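Local coordinates for sigma regulatory family protein-PP2C phosphatase (Chlamydia trachomatis serovar L2, PDB 6MAB) that is probably a membrane-bound PP2C-type phosphatase whose periplasmic sensor domain, the part modelled here, is thought to respond to intermediates of the TCA cycle, at residues A40-I45 against K66-T71; G51-P56 against R87-S92; V129-I134 against L143-T148; V168-L173 against F254-Y259. All blocks are in the same frame, centred on the assembly; numbering follows the deposited sequence.

How the contacts relate
After the long N-terminal helix 2-31, the chain enters its first globular half. Contact 1 closes a loop of 20 residues, setting helix 35-45 beside the end of helix 58-68. Contact 2 crosses it, because its first segment lies inside that loop and its second, on strand 86-91, lies beyond it. Contact 3 follows in series as the hairpin of strands 126-135 and 142-151; Phe42 of contact 1 and Val52 of contact 2 both pack on it, so these three form one unit. Contact 4 lies across the chain's centre, about 28 Å from contact 3 centre to centre. It spans 80 residues and joins the first and last strands, in chain order, of the second sheet.

Contact 1: A40-I45 against K66-T71; sequences ALFSEI and KIFHST
Ile45 and Ile67 reach toward each other tip to tip, and this aliphatic pair is the closest touch between 40-45 and 66-71: CG2 of Ile45 lies 3.7 Å from CD1 of Ile67. Ile45 sends two branches across. While CG2 meets Ile67, the longer arm, with CG1 beside the backbone N (chi1 -60°), carries CD1 to the ring of Phe68, 4.0 Å from Phe68 CZ.

The contacts between aliphatic and aromatic groups gather on that same ring. The side chains of Leu41 and Phe68 approach from opposite directions, and Leu41 CD2 lies at the ring edge, near the plane and 4.0 Å from Phe68 CE1. One face is taken by a neighbour in sequence, with Ile67 CG2 3.6 Å above the plane of the Phe68 ring and over its centre. The hydroxyl oxygen of Thr71 also lies at the edge, in plane, where the chain turns and Thr71 N bonds to Phe68 O.

Between the two aromatic rings there is one looser, oblique meeting, Phe42 CD1 to Phe68 CE2 at 4.3 Å. Both rings are buried, and both also rest on Ile75 of strand 74-80; Phe42 adds Leu77 and meets the ring of Phe46. Ile67 is exposed, so the contact grades from a sheltered aromatic side to a more open aliphatic one.

The backbones stay well apart, 9.9 Å between Phe42 CA and Phe68 CA, and apolar side chains bridge the gap. Those from helix 35-45 and the C-terminal part of helix 58-68 meet above an antiparallel sheet, consistent with the PAS-like modules of periplasmic sensor domains.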
loop_
_atom_site.group_PDB
_atom_site.type_symbol
_atom_site.label_atom_id
_atom_site.label_comp_id
_atom_site.label_asym_id
_atom_site.label_seq_id
_atom_site.Cartn_x
_atom_site.Cartn_y
_atom_site.Cartn_z
ATOM N N ALA A 40 -6.899 -13.908 14.380
ATOM C CA ALA A 40 -6.823 -15.103 15.208
ATOM C C ALA A 40 -5.991 -14.859 16.463
ATOM O O ALA A 40 -6.333 -15.355 17.544
ATOM C CB ALA A 40 -6.232 -16.256 14.402
ATOM N N LEU A 41 -4.873 -14.136 16.327
ATOM C CA LEU A 41 -4.035 -13.815 17.477
ATOM C C LEU A 41 -4.794 -12.932 18.450
ATOM O O LEU A 41 -4.851 -13.209 19.649
ATOM C CB LEU A 41 -2.748 -13.100 17.025
ATOM C CG LEU A 41 -1.804 -12.620 18.140
ATOM C CD1 LEU A 41 -1.360 -13.814 18.998
ATOM C CD2 LEU A 41 -0.601 -11.877 17.531
ATOM N N PHE A 42 -5.395 -11.864 17.928
ATOM C CA PHE A 42 -6.139 -10.939 18.763
ATOM C C PHE A 42 -7.252 -11.650 19.513
ATOM O O PHE A 42 -7.454 -11.405 20.706
ATOM C CB PHE A 42 -6.703 -9.810 17.907
ATOM C CG PHE A 42 -7.361 -8.736 18.698
ATOM C CD1 PHE A 42 -6.603 -7.699 19.213
ATOM C CD2 PHE A 42 -8.716 -8.771 18.959
ATOM C CE1 PHE A 42 -7.192 -6.709 19.965
ATOM C CE2 PHE A 42 -9.302 -7.779 19.718
ATOM C CZ PHE A 42 -8.531 -6.751 20.213
ATOM N N SER A 43 -7.982 -12.535 18.826
ATOM C CA SER A 43 -9.127 -13.221 19.414
ATOM C C SER A 43 -8.695 -14.206 20.484
ATOM O O SER A 43 -9.444 -14.456 21.439
ATOM C CB SER A 43 -9.917 -13.961 18.326
ATOM O OG SER A 43 -10.516 -13.030 17.448
ATOM N N GLU A 44 -7.512 -14.799 20.317
ATOM C CA GLU A 44 -6.989 -15.743 21.295
ATOM C C GLU A 44 -6.612 -15.031 22.580
ATOM O O GLU A 44 -6.618 -15.652 23.647
ATOM C CB GLU A 44 -5.782 -16.478 20.695
ATOM C CG GLU A 44 -5.216 -17.618 21.509
ATOM C CD GLU A 44 -4.275 -18.488 20.674
ATOM O OE1 GLU A 44 -4.687 -18.962 19.593
ATOM O OE2 GLU A 44 -3.113 -18.679 21.077
ATOM N N ILE A 45 -6.326 -13.737 22.495
ATOM C CA ILE A 45 -5.968 -12.929 23.653
ATOM C C ILE A 45 -7.193 -12.280 24.270
ATOM O O ILE A 45 -7.390 -12.354 25.485
ATOM C CB ILE A 45 -4.923 -11.866 23.249
ATOM C CG1 ILE A 45 -3.664 -12.546 22.713
ATOM C CG2 ILE A 45 -4.598 -10.955 24.426
ATOM C CD1 ILE A 45 -2.653 -11.590 22.099
ATOM N N LYS A 66 0.197 -2.744 25.981
ATOM C CA LYS A 66 1.312 -3.497 26.554
ATOM C C LYS A 66 1.786 -4.593 25.607
ATOM O O LYS A 66 2.995 -4.841 25.481
ATOM C CB LYS A 66 0.914 -4.103 27.907
ATOM C CG LYS A 66 1.033 -3.152 29.076
ATOM N N ILE A 67 0.853 -5.249 24.924
ATOM C CA ILE A 67 1.194 -6.367 24.052
ATOM C C ILE A 67 1.730 -5.885 22.711
ATOM O O ILE A 67 2.734 -6.406 22.210
ATOM C CB ILE A 67 -0.033 -7.275 23.860
ATOM C CG1 ILE A 67 -0.454 -7.888 25.199
ATOM C CG2 ILE A 67 0.261 -8.353 22.807
ATOM C CD1 ILE A 67 -1.801 -8.594 25.154
ATOM N N PHE A 68 1.067 -4.900 22.094
ATOM C CA PHE A 68 1.265 -4.613 20.678
ATOM C C PHE A 68 1.983 -3.306 20.380
ATOM O O PHE A 68 2.271 -3.051 19.205
ATOM C CB PHE A 68 -0.081 -4.602 19.949
ATOM C CG PHE A 68 -0.739 -5.949 19.867
ATOM C CD1 PHE A 68 -0.172 -6.956 19.122
ATOM C CD2 PHE A 68 -1.917 -6.197 20.522
ATOM C CE1 PHE A 68 -0.767 -8.190 19.043
ATOM C CE2 PHE A 68 -2.519 -7.430 20.445
ATOM C CZ PHE A 68 -1.942 -8.423 19.701
ATOM N N HIS A 69 2.289 -2.478 21.387
ATOM C CA HIS A 69 2.911 -1.184 21.098
ATOM C C HIS A 69 4.208 -1.352 20.326
ATOM O O HIS A 69 4.544 -0.506 19.491
ATOM C CB HIS A 69 3.179 -0.407 22.392
ATOM C CG HIS A 69 4.380 -0.883 23.157
ATOM N ND1 HIS A 69 4.370 -2.015 23.947
ATOM C CD2 HIS A 69 5.628 -0.366 23.260
ATOM C CE1 HIS A 69 5.561 -2.179 24.495
ATOM N NE2 HIS A 69 6.342 -1.192 24.096
ATOM N N SER A 70 4.936 -2.443 20.574
ATOM C CA SER A 70 6.256 -2.628 19.992
ATOM C C SER A 70 6.209 -3.234 18.593
ATOM O O SER A 70 7.212 -3.186 17.882
ATOM C CB SER A 70 7.103 -3.519 20.904
ATOM O OG SER A 70 6.477 -4.791 21.056
ATOM N N THR A 71 5.087 -3.796 18.176
ATOM C CA THR A 71 5.035 -4.488 16.897
ATOM C C THR A 71 4.064 -3.888 15.892
ATOM O O THR A 71 4.176 -4.189 14.697
ATOM C CB THR A 71 4.700 -5.971 17.119
ATOM O OG1 THR A 71 3.463 -6.100 17.838
ATOM C CG2 THR A 71 5.816 -6.621 17.917
#

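Contact 2: G51-P56 against R87-S92; sequences GVPAEP and RVVASS
Pro56 sets its backbone directly against that of Val89, their CA atoms 3.8 Å apart, and its CA-H points at Val89 O in a 3.3 Å contact from Pro56 CA with an angle of 146° at the hydrogen. Nearby, Val89 also exchanges a backbone bond with Asp57, which ties the loop to the strand.

The Arg87 chain is extended, with CG opposite the backbone N (chi1 -170°), and carries its guanidinium out to Pro56 and Glu55. The Pro56 ring crosses it at about a right angle and covers one guanidinium face: Pro56 CG is 3.9 Å from Arg87 CZ, and Pro56 CD 3.6 Å from Arg87 NH1. At the edge of the group, Glu55 OE1 makes a salt bridge to Arg87 NH1 at 3.6 Å, with the carboxylate and guanidinium planes 86° apart. The stronger polar hold on Arg87 is its NE bond to Gly98 O.

Val89 CG2 makes apolar contacts with Pro53 CD at 4.0 Å and, a little farther off, Val52 CG2. Both Val89 methyls also pack against the carbonyl Pro53 O, CG2 at 3.5 Å. Pro53 rests in turn on Leu60 and Leu77.

Here the loop between helices 35-45 and 58-68 packs against an outermost strand of the sheet within this chain, at a classic beta bulge where Val89 and Ala90 both face Leu77.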
loop_
_atom_site.group_PDB
_atom_site.type_symbol
_atom_site.label_atom_id
_atom_site.label_comp_id
_atom_site.label_asym_id
_atom_site.label_seq_id
_atom_site.Cartn_x
_atom_site.Cartn_y
_atom_site.Cartn_z
ATOM N N GLY A 51 -18.883 -9.763 21.286
ATOM C CA GLY A 51 -18.897 -8.544 20.502
ATOM C C GLY A 51 -17.728 -7.637 20.842
ATOM O O GLY A 51 -16.739 -8.043 21.457
ATOM N N VAL A 52 -17.844 -6.389 20.396
ATOM C CA VAL A 52 -16.855 -5.363 20.708
ATOM C C VAL A 52 -17.474 -4.458 21.766
ATOM O O VAL A 52 -18.707 -4.392 21.875
ATOM C CB VAL A 52 -16.430 -4.573 19.460
ATOM C CG1 VAL A 52 -16.078 -5.527 18.311
ATOM C CG2 VAL A 52 -17.512 -3.598 19.036
ATOM N N PRO A 53 -16.677 -3.765 22.572
ATOM C CA PRO A 53 -17.255 -2.868 23.586
ATOM C C PRO A 53 -18.174 -1.822 22.966
ATOM O O PRO A 53 -17.883 -1.258 21.911
ATOM C CB PRO A 53 -16.024 -2.218 24.227
ATOM C CG PRO A 53 -14.894 -3.154 23.944
ATOM C CD PRO A 53 -15.206 -3.806 22.630
ATOM N N ALA A 54 -19.281 -1.534 23.655
ATOM C CA ALA A 54 -20.210 -0.522 23.166
ATOM C C ALA A 54 -19.697 0.890 23.402
ATOM O O ALA A 54 -20.149 1.825 22.728
ATOM C CB ALA A 54 -21.578 -0.684 23.836
ATOM N N GLU A 55 -18.773 1.061 24.340
ATOM C CA GLU A 55 -18.195 2.353 24.658
ATOM C C GLU A 55 -16.688 2.199 24.755
ATOM O O GLU A 55 -16.191 1.121 25.101
ATOM C CB GLU A 55 -18.734 2.911 25.986
ATOM C CG GLU A 55 -20.254 3.022 26.076
ATOM C CD GLU A 55 -20.837 4.136 25.218
ATOM O OE1 GLU A 55 -20.066 4.940 24.649
ATOM O OE2 GLU A 55 -22.081 4.211 25.119
ATOM N N PRO A 56 -15.937 3.254 24.452
ATOM C CA PRO A 56 -14.477 3.168 24.550
ATOM C C PRO A 56 -14.041 2.577 25.882
ATOM O O PRO A 56 -14.502 2.987 26.948
ATOM C CB PRO A 56 -14.028 4.623 24.394
ATOM C CG PRO A 56 -15.099 5.246 23.582
ATOM C CD PRO A 56 -16.377 4.596 24.034
ATOM N N ARG A 87 -16.486 4.033 15.235
ATOM C CA ARG A 87 -15.850 4.706 16.362
ATOM C C ARG A 87 -14.842 3.778 17.032
ATOM O O ARG A 87 -15.139 2.603 17.263
ATOM C CB ARG A 87 -16.893 5.159 17.370
ATOM C CG ARG A 87 -16.351 6.061 18.443
ATOM C CD ARG A 87 -17.430 6.386 19.461
ATOM N NE ARG A 87 -17.012 7.459 20.351
ATOM C CZ ARG A 87 -17.491 7.650 21.575
ATOM N NH1 ARG A 87 -18.400 6.822 22.080
ATOM N NH2 ARG A 87 -17.047 8.667 22.303
ATOM N N VAL A 88 -13.657 4.305 17.353
ATOM C CA VAL A 88 -12.639 3.505 18.028
ATOM C C VAL A 88 -13.072 3.265 19.465
ATOM O O VAL A 88 -13.233 4.209 20.248
ATOM C CB VAL A 88 -11.264 4.184 17.990
ATOM C CG1 VAL A 88 -10.262 3.344 18.731
ATOM C CG2 VAL A 88 -10.783 4.424 16.552
ATOM N N VAL A 89 -13.247 1.999 19.833
ATOM C CA VAL A 89 -13.625 1.659 21.203
ATOM C C VAL A 89 -12.521 0.946 21.969
ATOM O O VAL A 89 -12.668 0.748 23.185
ATOM C CB VAL A 89 -14.926 0.832 21.245
ATOM C CG1 VAL A 89 -16.092 1.654 20.694
ATOM C CG2 VAL A 89 -14.787 -0.463 20.473
ATOM N N ALA A 90 -11.429 0.562 21.313
ATOM C CA ALA A 90 -10.233 0.096 21.999
ATOM C C ALA A 90 -9.064 0.222 21.032
ATOM O O ALA A 90 -9.220 -0.047 19.838
ATOM C CB ALA A 90 -10.387 -1.349 22.478
ATOM N N SER A 91 -7.908 0.658 21.541
ATOM C CA SER A 91 -6.723 0.811 20.705
ATOM C C SER A 91 -5.442 0.663 21.520
ATOM O O SER A 91 -5.371 1.083 22.680
ATOM C CB SER A 91 -6.705 2.177 20.016
ATOM O OG SER A 91 -5.628 2.238 19.093
ATOM N N SER A 92 -4.428 0.069 20.894
ATOM C CA SER A 92 -3.072 0.125 21.430
ATOM C C SER A 92 -2.521 1.539 21.422
ATOM O O SER A 92 -1.529 1.801 22.111
ATOM C CB SER A 92 -2.143 -0.782 20.623
ATOM O OG SER A 92 -1.996 -0.310 19.298
#

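Contact 3: V129-I134 against L143-T148; sequences VLQTNI and LGVLYT
Gln131 and Tyr147 lie side by side and point the same way, the amide and ring planes 36° apart, with Gln131 NE2 3.5 Å from Tyr147 CE2. The amide is anchored at both ends, NE2 to Glu104 O and OE1 to Phe106 N, so it presents a fixed flank to the tyrosine. On the same face, Asn133 leans across Val145 and brings OD1 3.6 Å from Val145 CG2; its ND2 binds Gln111 O and Ser108 O.

The other face carries Leu130, Thr132, Leu146 and Thr148. Thr148 OG1 presses against Leu130 CB at 3.3 Å. Ile134, with CG1 beside the backbone N (chi1 -63°), lies over the backbone opposite: CD1 stops 3.8 Å from Leu146 N, passing above Gly144, which has no side chain to meet it. Gly144 N is buried without a partner in the model; Ile134 O accepts Leu143 N instead, at 2.8 Å.

Paired backbone bonds link Leu130 with Thr148 and Thr132 with Leu146; the Thr148 N to Leu130 O bond is 2.9 Å long and nearly straight. The strand axes run at 157°, a twisted antiparallel beta hairpin whose strand 142-151 is the middle one of five, with 126-135 beside it. The sheet order 2-1-5-4-3 is known from PAS-like folds, consistent with a sensor module.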
loop_
_atom_site.group_PDB
_atom_site.type_symbol
_atom_site.label_atom_id
_atom_site.label_comp_id
_atom_site.label_asym_id
_atom_site.label_seq_id
_atom_site.Cartn_x
_atom_site.Cartn_y
_atom_site.Cartn_z
ATOM N N VAL A 129 -2.128 -1.053 5.889
ATOM C CA VAL A 129 -3.420 -0.797 6.510
ATOM C C VAL A 129 -4.253 -2.043 6.294
ATOM O O VAL A 129 -4.628 -2.348 5.159
ATOM C CB VAL A 129 -4.102 0.427 5.901
ATOM C CG1 VAL A 129 -5.423 0.704 6.592
ATOM C CG2 VAL A 129 -3.168 1.646 5.961
ATOM N N LEU A 130 -4.530 -2.751 7.377
ATOM C CA LEU A 130 -5.318 -3.978 7.347
ATOM C C LEU A 130 -6.621 -3.751 8.099
ATOM O O LEU A 130 -6.616 -3.242 9.223
ATOM C CB LEU A 130 -4.547 -5.130 7.968
ATOM C CG LEU A 130 -3.640 -5.874 7.001
ATOM C CD1 LEU A 130 -2.563 -4.970 6.413
ATOM C CD2 LEU A 130 -3.008 -7.084 7.670
ATOM N N GLN A 131 -7.732 -4.066 7.445
ATOM C CA GLN A 131 -9.056 -3.952 8.028
ATOM C C GLN A 131 -9.760 -5.279 7.880
ATOM O O GLN A 131 -9.796 -5.827 6.773
ATOM C CB GLN A 131 -9.835 -2.829 7.345
ATOM C CG GLN A 131 -9.108 -1.516 7.501
ATOM C CD GLN A 131 -9.817 -0.321 6.862
ATOM O OE1 GLN A 131 -10.994 -0.386 6.495
ATOM N NE2 GLN A 131 -9.093 0.788 6.759
ATOM N N THR A 132 -10.285 -5.793 8.991
ATOM C CA THR A 132 -10.943 -7.091 9.031
ATOM C C THR A 132 -12.295 -6.982 9.728
ATOM O O THR A 132 -12.382 -6.464 10.846
ATOM C CB THR A 132 -10.045 -8.088 9.738
ATOM O OG1 THR A 132 -8.803 -8.165 9.033
ATOM C CG2 THR A 132 -10.704 -9.476 9.800
ATOM N N ASN A 133 -13.343 -7.487 9.076
ATOM C CA ASN A 133 -14.681 -7.399 9.638
ATOM C C ASN A 133 -14.837 -8.353 10.823
ATOM O O ASN A 133 -14.359 -9.494 10.806
ATOM C CB ASN A 133 -15.740 -7.694 8.570
ATOM C CG ASN A 133 -16.147 -6.474 7.809
ATOM O OD1 ASN A 133 -16.217 -5.369 8.362
ATOM N ND2 ASN A 133 -16.431 -6.653 6.534
ATOM N N ILE A 134 -15.480 -7.852 11.871
ATOM C CA ILE A 134 -15.838 -8.637 13.045
ATOM C C ILE A 134 -17.315 -8.976 12.870
ATOM O O ILE A 134 -18.194 -8.124 13.041
ATOM C CB ILE A 134 -15.550 -7.872 14.340
ATOM C CG1 ILE A 134 -14.031 -7.615 14.447
ATOM C CG2 ILE A 134 -16.071 -8.646 15.551
ATOM C CD1 ILE A 134 -13.670 -6.555 15.477
ATOM N N LEU A 143 -20.185 -6.224 13.233
ATOM C CA LEU A 143 -20.209 -5.550 14.523
ATOM C C LEU A 143 -19.150 -4.474 14.627
ATOM O O LEU A 143 -19.265 -3.564 15.459
ATOM C CB LEU A 143 -19.983 -6.558 15.647
ATOM C CG LEU A 143 -21.002 -7.704 15.774
ATOM C CD1 LEU A 143 -20.658 -8.629 16.923
ATOM C CD2 LEU A 143 -22.409 -7.132 15.974
ATOM N N GLY A 144 -18.116 -4.569 13.810
ATOM C CA GLY A 144 -16.996 -3.667 13.915
ATOM C C GLY A 144 -15.893 -4.147 13.003
ATOM O O GLY A 144 -16.069 -5.094 12.231
ATOM N N VAL A 145 -14.756 -3.481 13.116
ATOM C CA VAL A 145 -13.603 -3.742 12.268
ATOM C C VAL A 145 -12.362 -3.794 13.144
ATOM O O VAL A 145 -12.195 -2.962 14.035
ATOM C CB VAL A 145 -13.466 -2.661 11.177
ATOM C CG1 VAL A 145 -12.148 -2.827 10.399
ATOM C CG2 VAL A 145 -14.666 -2.738 10.236
ATOM N N LEU A 146 -11.510 -4.799 12.919
ATOM C CA LEU A 146 -10.173 -4.836 13.510
ATOM C C LEU A 146 -9.231 -4.126 12.545
ATOM O O LEU A 146 -9.035 -4.573 11.405
ATOM C CB LEU A 146 -9.715 -6.267 13.763
ATOM C CG LEU A 146 -8.331 -6.370 14.416
ATOM C CD1 LEU A 146 -8.334 -5.720 15.790
ATOM C CD2 LEU A 146 -7.895 -7.824 14.549
ATOM N N TYR A 147 -8.700 -2.983 12.990
ATOM C CA TYR A 147 -7.929 -2.052 12.189
ATOM C C TYR A 147 -6.479 -2.074 12.669
ATOM O O TYR A 147 -6.220 -1.825 13.848
ATOM C CB TYR A 147 -8.560 -0.674 12.362
ATOM C CG TYR A 147 -7.908 0.492 11.649
ATOM C CD1 TYR A 147 -6.839 1.157 12.209
ATOM C CD2 TYR A 147 -8.415 0.960 10.442
ATOM C CE1 TYR A 147 -6.252 2.261 11.561
ATOM C CE2 TYR A 147 -7.837 2.056 9.792
ATOM C CZ TYR A 147 -6.768 2.698 10.365
ATOM O OH TYR A 147 -6.196 3.794 9.745
ATOM N N THR A 148 -5.539 -2.392 11.774
ATOM C CA THR A 148 -4.125 -2.389 12.136
ATOM C C THR A 148 -3.302 -1.582 11.134
ATOM O O THR A 148 -3.591 -1.541 9.924
ATOM C CB THR A 148 -3.529 -3.792 12.280
ATOM O OG1 THR A 148 -3.699 -4.511 11.073
ATOM C CG2 THR A 148 -4.196 -4.558 13.412
#

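Contact 4: V168-L173 against F254-Y259; sequences VKTAIL and FRILTY
The Tyr259 ring takes Lys169 over one face in a CH-pi contact: Lys169 CB stands 3.6 Å from the ring centroid, 17° off the normal, and Lys169 CD lies along the same chain 3.6 Å from Tyr259 CE2. At the ring edge, near the plane, is Ala171 N. A first torsion of 65° holds the ring between the backbone N and carbonyl carbon of Tyr259 and folds it back over the partner strand; its hydroxyl is bonded to Asp184 OD2. At the far end, the Phe254 ring meets Ile172 CG2 obliquely, 4.0 Å from Phe254 CD1. The Arg255 guanidinium likewise has Leu173 CD2 near it at a slant.

Between these ends, aliphatic groups pack on both faces. Thr170 CG2 touches Ile256 CG2 at 3.8 Å, and Ile172 runs alongside Ile256; on the other face Leu173 CD1 meets Leu257 CB at 3.8 Å, with Ala171 close by.

Six backbone bonds join Lys169 with Tyr259, Ala171 with Leu257 and Leu173 with Arg255, two for each pair. The shortest runs from Ala171 N to Leu257 O, 2.7 Å.

The pair is interior to the second antiparallel sheet: strand 179-182 flanks 169-174, and 240-249 flanks 254-261. Helix 2-31 covers the face bearing Thr170, Ile256 and Thr258, and the bond from Thr258 OG1 to Leu17 O ties it to the sheet.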
loop_
_atom_site.group_PDB
_atom_site.type_symbol
_atom_site.label_atom_id
_atom_site.label_comp_id
_atom_site.label_asym_id
_atom_site.label_seq_id
_atom_site.Cartn_x
_atom_site.Cartn_y
_atom_site.Cartn_z
ATOM N N VAL A 168 17.682 -3.498 -10.614
ATOM C CA VAL A 168 16.551 -2.658 -10.982
ATOM C C VAL A 168 16.035 -1.935 -9.754
ATOM O O VAL A 168 16.175 -2.388 -8.614
ATOM C CB VAL A 168 15.430 -3.466 -11.666
ATOM C CG1 VAL A 168 16.018 -4.337 -12.768
ATOM C CG2 VAL A 168 14.638 -4.266 -10.659
ATOM N N LYS A 169 15.428 -0.794 -10.000
ATOM C CA LYS A 169 14.847 0.054 -8.977
ATOM C C LYS A 169 13.340 -0.161 -8.941
ATOM O O LYS A 169 12.763 -0.734 -9.864
ATOM C CB LYS A 169 15.184 1.515 -9.265
ATOM C CG LYS A 169 16.685 1.754 -9.391
ATOM C CD LYS A 169 17.018 3.200 -9.738
ATOM C CE LYS A 169 18.521 3.388 -9.955
ATOM N NZ LYS A 169 19.076 2.451 -10.978
ATOM N N THR A 170 12.703 0.289 -7.856
ATOM C CA THR A 170 11.303 -0.045 -7.612
ATOM C C THR A 170 10.562 1.164 -7.055
ATOM O O THR A 170 11.105 1.922 -6.249
ATOM C CB THR A 170 11.177 -1.213 -6.612
ATOM O OG1 THR A 170 11.934 -2.329 -7.080
ATOM C CG2 THR A 170 9.705 -1.628 -6.395
ATOM N N ALA A 171 9.303 1.312 -7.455
ATOM C CA ALA A 171 8.391 2.292 -6.876
ATOM C C ALA A 171 7.072 1.597 -6.572
ATOM O O ALA A 171 6.587 0.794 -7.371
ATOM C CB ALA A 171 8.154 3.463 -7.799
ATOM N N ILE A 172 6.524 1.886 -5.396
ATOM C CA ILE A 172 5.205 1.416 -4.993
ATOM C C ILE A 172 4.199 2.497 -5.351
ATOM O O ILE A 172 4.365 3.660 -4.943
ATOM C CB ILE A 172 5.164 1.114 -3.488
ATOM C CG1 ILE A 172 6.252 0.107 -3.107
ATOM C CG2 ILE A 172 3.767 0.657 -3.052
ATOM C CD1 ILE A 172 6.169 -1.234 -3.798
ATOM N N LEU A 173 3.172 2.116 -6.115
ATOM C CA LEU A 173 2.204 3.043 -6.705
ATOM C C LEU A 173 0.835 2.845 -6.083
ATOM O O LEU A 173 0.332 1.722 -6.021
ATOM C CB LEU A 173 2.062 2.828 -8.218
ATOM C CG LEU A 173 3.016 3.459 -9.211
ATOM C CD1 LEU A 173 4.445 3.430 -8.727
ATOM C CD2 LEU A 173 2.832 2.714 -10.523
ATOM N N PHE A 254 -2.781 -1.696 -4.977
ATOM C CA PHE A 254 -1.593 -0.928 -5.324
ATOM C C PHE A 254 -0.870 -1.635 -6.456
ATOM O O PHE A 254 -1.231 -2.743 -6.848
ATOM C CB PHE A 254 -0.693 -0.687 -4.098
ATOM C CG PHE A 254 -0.019 -1.899 -3.562
ATOM C CD1 PHE A 254 1.216 -2.259 -4.045
ATOM C CD2 PHE A 254 -0.570 -2.625 -2.505
ATOM C CE1 PHE A 254 1.877 -3.370 -3.549
ATOM C CE2 PHE A 254 0.089 -3.747 -2.003
ATOM C CZ PHE A 254 1.316 -4.113 -2.528
ATOM N N ARG A 255 0.135 -0.960 -7.002
ATOM C CA ARG A 255 0.881 -1.428 -8.153
ATOM C C ARG A 255 2.360 -1.331 -7.838
ATOM O O ARG A 255 2.769 -0.624 -6.920
ATOM C CB ARG A 255 0.566 -0.608 -9.423
ATOM C CG ARG A 255 -0.922 -0.439 -9.721
ATOM C CD ARG A 255 -1.190 -0.315 -11.224
ATOM N NE ARG A 255 -1.134 1.045 -11.722
ATOM C CZ ARG A 255 -1.158 1.355 -13.016
ATOM N NH1 ARG A 255 -1.219 0.393 -13.935
ATOM N NH2 ARG A 255 -1.113 2.623 -13.400
ATOM N N ILE A 256 3.167 -2.031 -8.623
ATOM C CA ILE A 256 4.615 -1.980 -8.500
ATOM C C ILE A 256 5.180 -1.532 -9.842
ATOM O O ILE A 256 4.840 -2.101 -10.888
ATOM C CB ILE A 256 5.211 -3.339 -8.091
ATOM C CG1 ILE A 256 4.778 -3.720 -6.674
ATOM C CG2 ILE A 256 6.715 -3.306 -8.113
ATOM C CD1 ILE A 256 5.071 -5.174 -6.357
ATOM N N LEU A 257 6.031 -0.518 -9.807
ATOM C CA LEU A 257 6.778 -0.048 -10.967
ATOM C C LEU A 257 8.232 -0.443 -10.762
ATOM O O LEU A 257 8.866 0.026 -9.817
ATOM C CB LEU A 257 6.660 1.479 -11.118
ATOM C CG LEU A 257 7.619 2.110 -12.136
ATOM C CD1 LEU A 257 7.291 1.764 -13.569
ATOM C CD2 LEU A 257 7.591 3.643 -11.941
ATOM N N THR A 258 8.772 -1.320 -11.613
ATOM C CA THR A 258 10.224 -1.486 -11.628
ATOM C C THR A 258 10.797 -0.639 -12.761
ATOM O O THR A 258 10.132 -0.401 -13.767
ATOM C CB THR A 258 10.616 -2.944 -11.786
ATOM O OG1 THR A 258 9.905 -3.485 -12.893
ATOM C CG2 THR A 258 10.276 -3.709 -10.508
ATOM N N TYR A 259 12.015 -0.140 -12.578
ATOM C CA TYR A 259 12.569 0.767 -13.575
ATOM C C TYR A 259 14.084 0.710 -13.506
ATOM O O TYR A 259 14.671 0.258 -12.514
ATOM C CB TYR A 259 12.029 2.217 -13.405
ATOM C CG TYR A 259 12.419 2.931 -12.099
ATOM C CD1 TYR A 259 11.714 2.703 -10.927
ATOM C CD2 TYR A 259 13.493 3.819 -12.055
ATOM C CE1 TYR A 259 12.067 3.328 -9.722
ATOM C CE2 TYR A 259 13.841 4.460 -10.852
ATOM C CZ TYR A 259 13.120 4.196 -9.702
ATOM O OH TYR A 259 13.459 4.797 -8.498
#